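Local coordinates for PKS_KS domain-containing protein (Photorhabdus luminescens subsp. laumondii, PDB 6SMO) that probably works as a 3-oxoacyl-[acyl-carrier-protein] synthase of the ketosynthase family, and binds a pentaketo-dodecanal chain in its pocket, at residues M106-A111 and I266-S271; Q389-T394 and D407-Q412. One frame throughout, in Å; residues are numbered along the deposited sequence.

Interaction 1: residues M106-A111 and I266-S271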
ATOM      1  N   MET B 106     -15.466  13.051 -13.661  1.00 42.70           N
ATOM      2  CA  MET B 106     -15.586  12.524 -15.048  1.00 43.28           C
ATOM      3  C   MET B 106     -16.230  11.132 -15.027  1.00 42.56           C
ATOM      4  O   MET B 106     -17.085  10.870 -15.897  1.00 42.76           O
ATOM      5  CB  MET B 106     -14.212  12.438 -15.721  1.00 43.99           C
ATOM      6  CG  MET B 106     -13.634  13.793 -16.065  1.00 45.31           C
ATOM      7  SD  MET B 106     -11.910  13.704 -16.600  1.00 46.55           S
ATOM      8  CE  MET B 106     -11.721  15.340 -17.307  1.00 48.00           C
ATOM      9  N   ALA B 107     -15.834  10.284 -14.072  1.00 42.22           N
ATOM     10  CA  ALA B 107     -16.279   8.877 -13.938  1.00 42.17           C
ATOM     11  C   ALA B 107     -17.763   8.821 -13.552  1.00 42.37           C
ATOM     12  O   ALA B 107     -18.487   7.982 -14.123  1.00 42.74           O
ATOM     13  CB  ALA B 107     -15.419   8.159 -12.928  1.00 41.99           C
ATOM     14  N   MET B 108     -18.192   9.681 -12.621  1.00 42.76           N
ATOM     15  CA  MET B 108     -19.590   9.730 -12.108  1.00 43.48           C
ATOM     16  C   MET B 108     -20.524  10.296 -13.186  1.00 44.05           C
ATOM     17  O   MET B 108     -21.672   9.819 -13.269  1.00 44.87           O
ATOM     18  CB  MET B 108     -19.687  10.582 -10.837  1.00 43.41           C
ATOM     19  CG  MET B 108     -19.061   9.924  -9.620  1.00 43.26           C
ATOM     20  SD  MET B 108     -20.030   8.527  -8.987  1.00 42.96           S
ATOM     21  CE  MET B 108     -21.352   9.395  -8.144  1.00 43.26           C
ATOM     22  N   GLN B 109     -20.052  11.268 -13.975  1.00 44.28           N
ATOM     23  CA  GLN B 109     -20.813  11.872 -15.105  1.00 45.03           C
ATOM     24  C   GLN B 109     -20.927  10.855 -16.247  1.00 44.05           C
ATOM     25  O   GLN B 109     -22.003  10.799 -16.874  1.00 43.08           O
ATOM     26  CB  GLN B 109     -20.155  13.170 -15.579  1.00 46.73           C
ATOM     27  CG  GLN B 109     -20.438  14.360 -14.670  1.00 48.22           C
ATOM     28  CD  GLN B 109     -19.768  15.630 -15.134  1.00 49.39           C
ATOM     29  OE1 GLN B 109     -19.197  15.697 -16.220  1.00 51.66           O
ATOM     30  NE2 GLN B 109     -19.836  16.659 -14.305  1.00 50.07           N
ATOM     31  N   ASP B 110     -19.866  10.082 -16.500  1.00 43.33           N
ATOM     32  CA  ASP B 110     -19.814   9.038 -17.561  1.00 43.22           C
ATOM     33  C   ASP B 110     -20.785   7.902 -17.211  1.00 43.41           C
ATOM     34  O   ASP B 110     -21.455   7.401 -18.134  1.00 43.71           O
ATOM     35  CB  ASP B 110     -18.391   8.508 -17.755  1.00 42.61           C
ATOM     36  CG  ASP B 110     -18.244   7.545 -18.922  1.00 42.34           C
ATOM     37  OD1 ASP B 110     -18.986   7.703 -19.914  1.00 42.30           O
ATOM     38  OD2 ASP B 110     -17.388   6.643 -18.830  1.00 41.90           O
ATOM     39  N   ALA B 111     -20.852   7.521 -15.929  1.00 43.56           N
ATOM     40  CA  ALA B 111     -21.722   6.443 -15.397  1.00 43.99           C
ATOM     41  C   ALA B 111     -23.193   6.879 -15.415  1.00 45.39           C
ATOM     42  O   ALA B 111     -24.065   5.988 -15.414  1.00 45.32           O
ATOM     43  CB  ALA B 111     -21.290   6.069 -14.000  1.00 43.55           C
ATOM     44  N   ILE B 266     -10.007   6.304 -12.393  1.00 32.16           N
ATOM     45  CA  ILE B 266     -11.210   6.017 -11.554  1.00 32.57           C
ATOM     46  C   ILE B 266     -12.202   5.202 -12.390  1.00 33.24           C
ATOM     47  O   ILE B 266     -12.585   5.674 -13.480  1.00 33.62           O
ATOM     48  CB  ILE B 266     -11.844   7.317 -11.013  1.00 32.73           C
ATOM     49  CG1 ILE B 266     -10.881   8.102 -10.115  1.00 32.67           C
ATOM     50  CG2 ILE B 266     -13.159   7.026 -10.303  1.00 32.86           C
ATOM     51  CD1 ILE B 266     -10.543   7.421  -8.805  1.00 32.63           C
ATOM     52  N   LEU B 267     -12.585   4.024 -11.889  1.00 33.56           N
ATOM     53  CA  LEU B 267     -13.617   3.135 -12.486  1.00 34.26           C
ATOM     54  C   LEU B 267     -14.829   3.092 -11.549  1.00 34.67           C
ATOM     55  O   LEU B 267     -14.635   2.808 -10.350  1.00 34.34           O
ATOM     56  CB  LEU B 267     -13.034   1.731 -12.679  1.00 34.39           C
ATOM     57  CG  LEU B 267     -12.003   1.579 -13.797  1.00 34.60           C
ATOM     58  CD1 LEU B 267     -10.617   2.004 -13.334  1.00 34.66           C
ATOM     59  CD2 LEU B 267     -11.969   0.145 -14.304  1.00 34.67           C
ATOM     60  N   ILE B 268     -16.027   3.367 -12.076  1.00 35.29           N
ATOM     61  CA  ILE B 268     -17.319   3.179 -11.351  1.00 35.64           C
ATOM     62  C   ILE B 268     -17.739   1.715 -11.521  1.00 35.76           C
ATOM     63  O   ILE B 268     -18.327   1.384 -12.569  1.00 35.64           O
ATOM     64  CB  ILE B 268     -18.405   4.156 -11.852  1.00 36.07           C
ATOM     65  CG1 ILE B 268     -17.940   5.614 -11.806  1.00 36.35           C
ATOM     66  CG2 ILE B 268     -19.704   3.957 -11.083  1.00 36.28           C
ATOM     67  CD1 ILE B 268     -17.522   6.102 -10.433  1.00 36.22           C
ATOM     68  N   LEU B 269     -17.418   0.875 -10.532  1.00 35.88           N
ATOM     69  CA  LEU B 269     -17.849  -0.547 -10.463  1.00 36.02           C
ATOM     70  C   LEU B 269     -19.220  -0.605  -9.783  1.00 36.67           C
ATOM     71  O   LEU B 269     -19.419   0.134  -8.800  1.00 35.80           O
ATOM     72  CB  LEU B 269     -16.819  -1.366  -9.674  1.00 35.76           C
ATOM     73  CG  LEU B 269     -15.354  -1.172 -10.062  1.00 35.63           C
ATOM     74  CD1 LEU B 269     -14.462  -2.102  -9.256  1.00 35.69           C
ATOM     75  CD2 LEU B 269     -15.138  -1.392 -11.550  1.00 35.67           C
ATOM     76  N   GLU B 270     -20.133  -1.438 -10.289  1.00 37.70           N
ATOM     77  CA  GLU B 270     -21.444  -1.700  -9.639  1.00 38.90           C
ATOM     78  C   GLU B 270     -21.974  -3.077 -10.051  1.00 39.37           C
ATOM     79  O   GLU B 270     -21.409  -3.687 -10.981  1.00 38.65           O
ATOM     80  CB  GLU B 270     -22.444  -0.581  -9.946  1.00 39.76           C
ATOM     81  CG  GLU B 270     -22.662  -0.306 -11.422  1.00 40.05           C
ATOM     82  CD  GLU B 270     -23.661   0.810 -11.684  1.00 40.85           C
ATOM     83  OE1 GLU B 270     -24.868   0.588 -11.459  1.00 41.05           O
ATOM     84  OE2 GLU B 270     -23.229   1.904 -12.095  1.00 41.05           O
ATOM     85  N   SER B 271     -23.015  -3.539  -9.352  1.00 40.36           N
ATOM     86  CA  SER B 271     -23.701  -4.842  -9.558  1.00 41.77           C
ATOM     87  C   SER B 271     -24.308  -4.893 -10.965  1.00 42.76           C
ATOM     88  O   SER B 271     -24.725  -3.831 -11.469  1.00 42.64           O
ATOM     89  CB  SER B 271     -24.751  -5.062  -8.499  1.00 42.49           C
ATOM     90  OG  SER B 271     -25.420  -6.299  -8.688  1.00 43.50           O
TER
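Ile-268 meets three residues of the helix, and its atoms divide among them with some overlap. Its CG1 lies against the carbonyl oxygen of Ala-107, with Ile-268 CG1 and Ala-107 O 3.4 Å apart. The same CG1 is 3.8 Å from Ala-107 CB. The CG2 branch turns to Ala-111, one helical turn later, where Ala-111 CB and Ile-268 CG2 are 3.9 Å apart. The terminal CD1 reaches Met-108, and Met-108 SD stands 3.8 Å from Ile-268 CD1. Met-108 crosses the end of Ile-268 there at about a right angle. Chi1 and chi2 of Met-108, both -72°, bring its sulfur to Ile-268. The bend at chi3 only turns the terminal methyl CE.

The contact packs the end of helix 95-111 on strand 263-271, inside the thiolase-like fold of the ketosynthases. The strand belongs to the central mixed sheet, between strands 212-219 and 29-37, and the helix covers one face of it. The axes of the two short segments approach to 8.0 Å at a crossing angle of -42°. Leu-214 of strand 212-219 touches Met-108, Ile-266 and Ile-268.

Ile-266 adds a second methyl from the same face of the strand. Its CG2 is anti to the backbone N and meets the methyl of Ala-107 directly, with Ala-107 CB and Ile-266 CG2 3.6 Å apart. Its CG1 arm leads away from the helix. No hydrogen bond joins the two segments. Farther along the strand, the Glu-270 carboxylate forms a salt bridge with Arg-278, which also donates to Ala-111 O.

Interaction 2: residues Q389-T394 and D407-Q412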
ATOM      1  N   GLN B 389     -13.250  -2.822 -29.171  1.00 37.05           N
ATOM      2  CA  GLN B 389     -12.636  -4.015 -29.819  1.00 37.03           C
ATOM      3  C   GLN B 389     -11.360  -3.594 -30.561  1.00 36.71           C
ATOM      4  O   GLN B 389     -11.152  -4.058 -31.701  1.00 37.58           O
ATOM      5  CB  GLN B 389     -13.637  -4.685 -30.765  1.00 37.68           C
ATOM      6  CG  GLN B 389     -14.866  -5.252 -30.067  1.00 38.26           C
ATOM      7  CD  GLN B 389     -14.581  -6.538 -29.330  1.00 38.35           C
ATOM      8  OE1 GLN B 389     -13.932  -6.550 -28.285  1.00 38.47           O
ATOM      9  NE2 GLN B 389     -15.080  -7.640 -29.865  1.00 38.97           N
ATOM     10  N   TYR B 390     -10.549  -2.738 -29.931  1.00 35.81           N
ATOM     11  CA  TYR B 390      -9.246  -2.243 -30.445  1.00 35.25           C
ATOM     12  C   TYR B 390      -8.173  -2.482 -29.378  1.00 34.61           C
ATOM     13  O   TYR B 390      -8.508  -2.477 -28.178  1.00 34.53           O
ATOM     14  CB  TYR B 390      -9.334  -0.761 -30.821  1.00 34.75           C
ATOM     15  CG  TYR B 390      -8.122  -0.224 -31.541  1.00 34.33           C
ATOM     16  CD1 TYR B 390      -8.026  -0.287 -32.922  1.00 34.37           C
ATOM     17  CD2 TYR B 390      -7.067   0.342 -30.844  1.00 33.91           C
ATOM     18  CE1 TYR B 390      -6.915   0.201 -33.592  1.00 34.38           C
ATOM     19  CE2 TYR B 390      -5.948   0.834 -31.498  1.00 33.89           C
ATOM     20  CZ  TYR B 390      -5.872   0.764 -32.878  1.00 34.13           C
ATOM     21  OH  TYR B 390      -4.775   1.248 -33.531  1.00 34.36           O
ATOM     22  N   VAL B 391      -6.928  -2.687 -29.813  1.00 34.45           N
ATOM     23  CA  VAL B 391      -5.751  -2.933 -28.929  1.00 34.53           C
ATOM     24  C   VAL B 391      -4.685  -1.876 -29.238  1.00 34.24           C
ATOM     25  O   VAL B 391      -4.216  -1.835 -30.393  1.00 34.00           O
ATOM     26  CB  VAL B 391      -5.211  -4.365 -29.113  1.00 34.78           C
ATOM     27  CG1 VAL B 391      -3.936  -4.594 -28.319  1.00 35.17           C
ATOM     28  CG2 VAL B 391      -6.253  -5.410 -28.749  1.00 34.69           C
ATOM     29  N   HIS B 392      -4.327  -1.052 -28.246  1.00 34.18           N
ATOM     30  CA  HIS B 392      -3.286   0.005 -28.363  1.00 34.28           C
ATOM     31  C   HIS B 392      -1.916  -0.662 -28.457  1.00 34.85           C
ATOM     32  O   HIS B 392      -1.703  -1.725 -27.876  1.00 35.24           O
ATOM     33  CB  HIS B 392      -3.386   1.026 -27.217  1.00 33.98           C
ATOM     34  CG  HIS B 392      -2.940   0.525 -25.882  1.00 33.44           C
ATOM     35  ND1 HIS B 392      -1.616   0.246 -25.597  1.00 33.16           N
ATOM     36  CD2 HIS B 392      -3.628   0.287 -24.744  1.00 33.01           C
ATOM     37  CE1 HIS B 392      -1.513  -0.165 -24.349  1.00 32.79           C
ATOM     38  NE2 HIS B 392      -2.733  -0.149 -23.804  1.00 32.57           N
ATOM     39  N   PRO B 393      -0.951  -0.068 -29.198  1.00 35.46           N
ATOM     40  CA  PRO B 393       0.374  -0.665 -29.362  1.00 35.68           C
ATOM     41  C   PRO B 393       1.354  -0.317 -28.234  1.00 35.89           C
ATOM     42  O   PRO B 393       1.108   0.635 -27.514  1.00 35.73           O
ATOM     43  CB  PRO B 393       0.847  -0.031 -30.676  1.00 36.02           C
ATOM     44  CG  PRO B 393       0.243   1.360 -30.646  1.00 36.03           C
ATOM     45  CD  PRO B 393      -1.085   1.203 -29.928  1.00 35.69           C
ATOM     46  N   THR B 394       2.428  -1.102 -28.113  1.00 36.21           N
ATOM     47  CA  THR B 394       3.634  -0.787 -27.301  1.00 36.57           C
ATOM     48  C   THR B 394       4.612  -0.013 -28.192  1.00 36.88           C
ATOM     49  O   THR B 394       5.282  -0.658 -29.020  1.00 37.18           O
ATOM     50  CB  THR B 394       4.278  -2.059 -26.732  1.00 36.40           C
ATOM     51  OG1 THR B 394       3.249  -2.883 -26.185  1.00 36.75           O
ATOM     52  CG2 THR B 394       5.314  -1.769 -25.669  1.00 36.35           C
ATOM     53  N   ASP B 407       4.209 -11.719 -28.797  1.00 41.46           N
ATOM     54  CA  ASP B 407       3.589 -10.627 -29.597  1.00 40.46           C
ATOM     55  C   ASP B 407       3.314  -9.446 -28.661  1.00 39.74           C
ATOM     56  O   ASP B 407       2.452  -9.590 -27.773  1.00 39.89           O
ATOM     57  CB  ASP B 407       2.315 -11.113 -30.298  1.00 39.92           C
ATOM     58  CG  ASP B 407       1.658 -10.086 -31.207  1.00 39.61           C
ATOM     59  OD1 ASP B 407       2.191  -8.961 -31.315  1.00 39.06           O
ATOM     60  OD2 ASP B 407       0.615 -10.421 -31.804  1.00 39.04           O
ATOM     61  N   TYR B 408       4.023  -8.326 -28.852  1.00 39.28           N
ATOM     62  CA  TYR B 408       3.947  -7.116 -27.990  1.00 38.92           C
ATOM     63  C   TYR B 408       3.281  -5.950 -28.735  1.00 39.58           C
ATOM     64  O   TYR B 408       3.251  -4.836 -28.170  1.00 39.49           O
ATOM     65  CB  TYR B 408       5.338  -6.737 -27.476  1.00 38.59           C
ATOM     66  CG  TYR B 408       5.991  -7.810 -26.644  1.00 37.87           C
ATOM     67  CD1 TYR B 408       5.408  -8.256 -25.468  1.00 37.30           C
ATOM     68  CD2 TYR B 408       7.188  -8.391 -27.034  1.00 37.70           C
ATOM     69  CE1 TYR B 408       5.995  -9.250 -24.701  1.00 37.45           C
ATOM     70  CE2 TYR B 408       7.788  -9.383 -26.277  1.00 37.78           C
ATOM     71  CZ  TYR B 408       7.192  -9.814 -25.106  1.00 37.78           C
ATOM     72  OH  TYR B 408       7.778 -10.792 -24.357  1.00 38.00           O
ATOM     73  N   ILE B 409       2.752  -6.195 -29.941  1.00 40.37           N
ATOM     74  CA  ILE B 409       1.982  -5.200 -30.749  1.00 40.75           C
ATOM     75  C   ILE B 409       2.833  -3.941 -30.908  1.00 41.25           C
ATOM     76  O   ILE B 409       2.470  -2.875 -30.414  1.00 41.22           O
ATOM     77  CB  ILE B 409       0.623  -4.894 -30.085  1.00 40.61           C
ATOM     78  CG1 ILE B 409      -0.051  -6.155 -29.534  1.00 40.54           C
ATOM     79  CG2 ILE B 409      -0.295  -4.145 -31.040  1.00 40.69           C
ATOM     80  CD1 ILE B 409      -0.790  -5.920 -28.242  1.00 40.36           C
ATOM     81  N   PRO B 410       3.998  -4.024 -31.590  1.00 41.68           N
ATOM     82  CA  PRO B 410       4.948  -2.911 -31.624  1.00 41.65           C
ATOM     83  C   PRO B 410       4.533  -1.757 -32.550  1.00 41.92           C
ATOM     84  O   PRO B 410       4.295  -2.001 -33.720  1.00 42.33           O
ATOM     85  CB  PRO B 410       6.235  -3.583 -32.127  1.00 41.83           C
ATOM     86  CG  PRO B 410       5.743  -4.705 -33.016  1.00 41.86           C
ATOM     87  CD  PRO B 410       4.467  -5.190 -32.358  1.00 41.66           C
ATOM     88  N   ASN B 411       4.429  -0.546 -31.988  1.00 42.08           N
ATOM     89  CA  ASN B 411       4.406   0.760 -32.705  1.00 42.03           C
ATOM     90  C   ASN B 411       3.002   1.057 -33.253  1.00 42.13           C
ATOM     91  O   ASN B 411       2.470   2.133 -32.913  1.00 41.76           O
ATOM     92  CB  ASN B 411       5.493   0.825 -33.783  1.00 42.15           C
ATOM     93  CG  ASN B 411       6.882   0.577 -33.229  1.00 41.93           C
ATOM     94  OD1 ASN B 411       7.163   0.893 -32.074  1.00 40.89           O
ATOM     95  ND2 ASN B 411       7.758   0.011 -34.042  1.00 42.18           N
ATOM     96  N   GLN B 412       2.432   0.164 -34.071  1.00 42.71           N
ATOM     97  CA  GLN B 412       1.085   0.331 -34.688  1.00 43.13           C
ATOM     98  C   GLN B 412       0.097  -0.656 -34.053  1.00 41.54           C
ATOM     99  O   GLN B 412       0.413  -1.860 -34.002  1.00 41.25           O
ATOM    100  CB  GLN B 412       1.154   0.134 -36.205  1.00 44.58           C
ATOM    101  CG  GLN B 412       1.497   1.405 -36.973  1.00 46.51           C
ATOM    102  CD  GLN B 412       0.375   2.418 -36.986  1.00 47.85           C
ATOM    103  OE1 GLN B 412      -0.799   2.083 -36.838  1.00 49.35           O
ATOM    104  NE2 GLN B 412       0.733   3.677 -37.176  1.00 48.87           N
TER
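Thr-394 makes three hydrogen bonds to the turn of 407-412. Its backbone N donates to Ile-409 O at 2.9 Å, tilted from the carbonyl plane. Its own carbonyl oxygen accepts from Asn-411 N at 3.1 Å, with the donor well above the carbonyl plane. The hydroxyl gives the third bond, from Thr-394 OG1 to Tyr-408 O at 2.8 Å, nearly along the C=O axis. The two backbone bonds make a single beta bridge between Thr-394 and Pro-410. It draws together the two ends of the irregular loop that joins strands 390-391 and 414-415, an antiparallel pair in the C-terminal half of the ketosynthase fold. An Asx turn shapes the second segment: Asp-407 OD1 accepts from Ile-409 N, on the anti side of the carboxylate but well out of its plane.

The hydroxyl of Thr-394 is put in place by chi1 of -46°, which sets OG1 beside the backbone N, and it also takes part in a weak bond with Ser-362 N. Tyr-408 leads its ring away from 389-394. The ring stacks with Phe-251, and its hydroxyl is hydrogen-bonded to Ser-344.

Packing lies around this polar centre. The ring of Pro-393 lies against the backbone of the turn, its CG 3.3 Å from Asn-411 O. Ile-409 reaches back with both branches. Ile-409 CG2 is 3.9 Å from Pro-393 CA and more loosely placed against Pro-393 CB. Its longer arm crosses Val-391 at about a right angle, and there Ile-409 CD1 meets Val-391 CG1 at 3.4 Å.

Interaction 1 and interaction 2 lie in different parts of one ketosynthase chain. Their centres are 26 Å apart, and their nearest atoms about 13 Å, so they do not touch. They follow each other along the chain: 106-111 and 266-271 come first, then 389-394 and 407-412. Interaction 1 lies on strand 263-271, well inside the mixed sheet. Interaction 2 lies beside strand 360-361, an edge strand of that sheet within this chain. None of the four segments supplies a residue of the ligand pocket, which includes Cys-191, His-369 and Phe-428. Helix 364-367, touched by His-392 and Thr-394, comes just before pocket residue His-369 in the sequence.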